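Local coordinates for protein glycosyltransferase (Streptomyces halstedii, PDB 3WAD) that belongs to the GT-B class of glycosyltransferases, built from two Rossmann-like domains facing each other across a cleft, at residues Ile128-Ala131 / Leu132-Ala135; Leu376-Leu379 / Ile380-Ser384. One frame throughout, in Å; residues are numbered along the deposited sequence.

Contact 1 (Ile128-Ala131 / Leu132-Ala135); sequences IWDA and LTYA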
loop_
_atom_site.group_PDB
_atom_site.type_symbol
_atom_site.label_atom_id
_atom_site.label_comp_id
_atom_site.label_asym_id
_atom_site.label_seq_id
_atom_site.Cartn_x
_atom_site.Cartn_y
_atom_site.Cartn_z
ATOM N N ILE B 128 3.887 -16.893 -2.252
ATOM C CA ILE B 128 4.710 -16.104 -3.266
ATOM C C ILE B 128 6.019 -15.770 -2.560
ATOM O O ILE B 128 6.012 -15.088 -1.529
ATOM C CB ILE B 128 4.065 -14.825 -3.749
ATOM C CG1 ILE B 128 2.632 -15.114 -4.347
ATOM C CG2 ILE B 128 4.994 -14.063 -4.781
ATOM C CD1 ILE B 128 1.890 -13.900 -4.707
ATOM N N TRP B 129 7.124 -16.329 -3.044
ATOM C CA TRP B 129 8.394 -16.119 -2.337
ATOM C C TRP B 129 9.359 -15.364 -3.247
ATOM O O TRP B 129 9.616 -15.759 -4.386
ATOM C CB TRP B 129 9.029 -17.378 -1.881
ATOM C CG TRP B 129 9.095 -18.580 -2.873
ATOM C CD1 TRP B 129 8.014 -19.369 -3.384
ATOM C CD2 TRP B 129 10.290 -19.127 -3.463
ATOM N NE1 TRP B 129 8.526 -20.393 -4.169
ATOM C CE2 TRP B 129 9.896 -20.257 -4.258
ATOM C CE3 TRP B 129 11.669 -18.855 -3.295
ATOM C CZ2 TRP B 129 10.836 -21.067 -4.922
ATOM C CZ3 TRP B 129 12.589 -19.654 -3.952
ATOM C CH2 TRP B 129 12.162 -20.771 -4.763
ATOM N N ASP B 130 9.935 -14.310 -2.702
ATOM C CA ASP B 130 11.155 -13.712 -3.287
ATOM C C ASP B 130 12.202 -14.785 -3.626
ATOM O O ASP B 130 12.470 -15.654 -2.802
ATOM C CB ASP B 130 11.728 -12.744 -2.285
ATOM C CG ASP B 130 13.218 -12.405 -2.582
ATOM O OD1 ASP B 130 13.403 -11.429 -3.291
ATOM O OD2 ASP B 130 14.150 -13.117 -2.092
ATOM N N ALA B 131 12.809 -14.682 -4.827
ATOM C CA ALA B 131 13.587 -15.790 -5.398
ATOM C C ALA B 131 14.808 -16.198 -4.547
ATOM O O ALA B 131 15.367 -17.287 -4.707
ATOM C CB ALA B 131 13.980 -15.475 -6.843
ATOM N N LEU B 132 15.231 -15.311 -3.649
ATOM C CA LEU B 132 16.332 -15.601 -2.756
ATOM C C LEU B 132 15.870 -16.115 -1.408
ATOM O O LEU B 132 16.708 -16.276 -0.508
ATOM C CB LEU B 132 17.188 -14.334 -2.559
ATOM C CG LEU B 132 17.878 -13.847 -3.837
ATOM C CD1 LEU B 132 19.016 -12.802 -3.516
ATOM C CD2 LEU B 132 18.467 -14.976 -4.639
ATOM N N THR B 133 14.553 -16.298 -1.222
ATOM C CA THR B 133 14.057 -16.617 0.118
ATOM C C THR B 133 13.532 -18.095 0.262
ATOM O O THR B 133 12.316 -18.338 0.205
ATOM C CB THR B 133 12.922 -15.565 0.520
ATOM O OG1 THR B 133 13.468 -14.228 0.407
ATOM C CG2 THR B 133 12.512 -15.792 1.994
ATOM N N TYR B 134 14.419 -19.029 0.496
ATOM C CA TYR B 134 14.086 -20.465 0.355
ATOM C C TYR B 134 13.305 -21.088 1.520
ATOM O O TYR B 134 12.987 -22.284 1.496
ATOM C CB TYR B 134 15.343 -21.308 -0.006
ATOM C CG TYR B 134 15.587 -21.291 -1.514
ATOM C CD1 TYR B 134 16.308 -20.245 -2.138
ATOM C CD2 TYR B 134 14.983 -22.256 -2.332
ATOM C CE1 TYR B 134 16.476 -20.219 -3.513
ATOM C CE2 TYR B 134 15.157 -22.246 -3.682
ATOM C CZ TYR B 134 15.897 -21.225 -4.277
ATOM O OH TYR B 134 16.011 -21.268 -5.657
ATOM N N ALA B 135 12.986 -20.313 2.544
ATOM C CA ALA B 135 11.891 -20.727 3.410
ATOM C C ALA B 135 10.495 -20.853 2.707
ATOM O O ALA B 135 9.684 -21.758 3.028
ATOM C CB ALA B 135 11.830 -19.774 4.624
HETATM O O HOH W 1 15.531 -18.651 -7.052
#
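D130 OD2 holds both L132 and T133, the bond to L132 N making an Asx turn. OD2 of D130 accepts from OG1 of T133 at 2.8 Å and from the backbone N of L132 at 2.9 Å, and the two donors come from opposite faces of the carboxylate plane. T133 OG1 arrives on the anti side; L132 N stands well above the plane. With D130 CG anti to the backbone N (chi1 162°), OD2 lies alongside the turn, within reach of both donors. The backbone O of D130 takes the N-H of T133 at 2.7 Å, closing a type I beta turn. This turn ends the parallel strand 126-130 of the Rossmann-like N-terminal sheet and leads toward helix 135-141. Beside the turn, W129 and Y134 form a T-shaped pair: the edge of the indole six-membered ring meets the phenol face, planes at 65°, with W129 CZ3 over its centre and W129 CH2 3.5 Å from Y134 CE2. A water donates to both A131 O and Y134 OH. Farther out, H147 bonds W129 NE1, V200 O holds Y134 OH, H13 ND1 meets D130 OD1, and F8 N bonds T133 OG1.

Contact 2 (Leu376-Leu379 / Ile380-Ser384); sequences LRRL and IAEPS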
loop_
_atom_site.group_PDB
_atom_site.type_symbol
_atom_site.label_atom_id
_atom_site.label_comp_id
_atom_site.label_asym_id
_atom_site.label_seq_id
_atom_site.Cartn_x
_atom_site.Cartn_y
_atom_site.Cartn_z
ATOM N N LEU B 376 26.386 11.432 -22.037
ATOM C CA LEU B 376 25.228 12.194 -21.600
ATOM C C LEU B 376 24.803 13.234 -22.619
ATOM O O LEU B 376 23.587 13.403 -22.881
ATOM C CB LEU B 376 25.461 12.862 -20.233
ATOM C CG LEU B 376 24.202 13.461 -19.554
ATOM C CD1 LEU B 376 23.068 12.452 -19.544
ATOM C CD2 LEU B 376 24.483 13.944 -18.143
ATOM N N ARG B 377 25.804 13.921 -23.209
ATOM C CA ARG B 377 25.560 14.896 -24.215
ATOM C C ARG B 377 24.876 14.239 -25.422
ATOM O O ARG B 377 23.973 14.825 -25.981
ATOM C CB ARG B 377 26.869 15.604 -24.586
ATOM C CG ARG B 377 27.320 16.610 -23.562
ATOM C CD ARG B 377 28.373 17.549 -24.163
ATOM N NE ARG B 377 29.529 17.829 -23.292
ATOM C CZ ARG B 377 30.244 18.957 -23.335
ATOM N NH1 ARG B 377 29.903 19.951 -24.141
ATOM N NH2 ARG B 377 31.268 19.145 -22.539
ATOM N N ARG B 378 25.278 13.037 -25.828
ATOM C CA ARG B 378 24.562 12.336 -26.910
ATOM C C ARG B 378 23.106 11.993 -26.621
ATOM O O ARG B 378 22.208 12.209 -27.454
ATOM C CB ARG B 378 25.295 11.091 -27.325
ATOM C CG ARG B 378 26.675 11.401 -27.901
ATOM C CD ARG B 378 27.233 10.167 -28.494
ATOM N NE ARG B 378 26.283 9.637 -29.474
ATOM C CZ ARG B 378 26.203 8.366 -29.843
ATOM N NH1 ARG B 378 26.969 7.423 -29.313
ATOM N NH2 ARG B 378 25.325 8.039 -30.756
ATOM N N LEU B 379 22.863 11.484 -25.420
ATOM C CA LEU B 379 21.487 11.154 -24.966
ATOM C C LEU B 379 20.550 12.342 -25.040
ATOM O O LEU B 379 19.384 12.200 -25.468
ATOM C CB LEU B 379 21.534 10.629 -23.539
ATOM C CG LEU B 379 22.239 9.289 -23.356
ATOM C CD1 LEU B 379 21.984 8.796 -21.946
ATOM C CD2 LEU B 379 21.716 8.320 -24.382
ATOM N N ILE B 380 21.089 13.495 -24.647
ATOM C CA ILE B 380 20.448 14.813 -24.682
ATOM C C ILE B 380 20.240 15.257 -26.139
ATOM O O ILE B 380 19.166 15.780 -26.477
ATOM C CB ILE B 380 21.323 15.910 -23.896
ATOM C CG1 ILE B 380 20.957 16.042 -22.427
ATOM C CG2 ILE B 380 21.075 17.303 -24.408
ATOM C CD1 ILE B 380 20.261 14.840 -21.857
ATOM N N ALA B 381 21.241 15.027 -27.000
ATOM C CA ALA B 381 21.272 15.648 -28.353
ATOM C C ALA B 381 20.645 14.807 -29.450
ATOM O O ALA B 381 19.971 15.342 -30.317
ATOM C CB ALA B 381 22.687 16.018 -28.758
ATOM N N GLU B 382 20.884 13.506 -29.447
ATOM C CA GLU B 382 20.374 12.698 -30.543
ATOM C C GLU B 382 19.052 12.029 -30.209
ATOM O O GLU B 382 19.018 11.123 -29.387
ATOM C CB GLU B 382 21.381 11.635 -30.877
ATOM C CG GLU B 382 22.708 12.217 -31.277
ATOM C CD GLU B 382 23.794 11.209 -31.149
ATOM O OE1 GLU B 382 24.881 11.589 -30.730
ATOM O OE2 GLU B 382 23.565 10.017 -31.418
ATOM N N PRO B 383 17.968 12.440 -30.894
ATOM C CA PRO B 383 16.632 11.967 -30.515
ATOM C C PRO B 383 16.372 10.497 -30.816
ATOM O O PRO B 383 15.312 10.019 -30.505
ATOM C CB PRO B 383 15.672 12.880 -31.314
ATOM C CG PRO B 383 16.524 13.545 -32.400
ATOM C CD PRO B 383 17.985 13.281 -32.110
ATOM N N SER B 384 17.346 9.768 -31.354
ATOM C CA SER B 384 17.180 8.361 -31.537
ATOM C C SER B 384 17.014 7.597 -30.167
ATOM O O SER B 384 16.170 6.696 -30.039
ATOM C CB SER B 384 18.348 7.829 -32.326
ATOM O OG SER B 384 19.481 7.697 -31.500
HETATM O O HOH W 2 17.276 11.402 -27.066
#
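R378 meets E382, one helical turn on, along nearly its whole length. Its CB lies 3.5 Å from E382 OE1, CG follows at 3.4 Å from the same oxygen, and CD is also close, so the aliphatic part runs past OE1 before turning about the CG-CD bond (chi3 55°), bringing NE back to the carboxylate. The grip is side-on: NE of R378 bonds OE1 of E382 at 2.7 Å, and NH2 of R378 bonds OE2 of E382 at 2.7 Å. Both bonds are nearly straight and both oxygens lie close to the guanidinium plane; OE2 uses its syn lone pair, while OE1 is met on its syn side but 23° out of the carboxylate plane. The two flat groups are 27° apart. This i to i+4 salt bridge spans the C-terminal end of helix 369-381, where E382 is the first residue to leave helical geometry, yet E382 N still bonds R378 O at 2.7 Å. A water bridges L379 O, in the last helical turn, to E382 O beyond it. On another side of the helix L376 and I380 lie against strands 247-251 and 314-319 of the C-terminal sheet, while R378 and L379 touch F385 of helix 384-397.

The two contacts belong to different halves of the GT-B chain: 128-135 to the N-terminal Rossmann-like domain, 376-384 to the C-terminal one. Their centres are about 40 Å apart and their nearest atoms about 29 Å, on opposite sides of the chain's centre. Contact 1 is buried, about 13 Å from that centre, at the C-terminal end of a strand; contact 2 is only partly buried, about 27 Å out, at the C-terminal end of a helix lying against its sheet. In GT-B enzymes the active site generally lies in the interdomain cleft, toward the C-terminal ends of the strands; contact 1 is therefore probably on the cleft side, contact 2 on the far edge of its sheet.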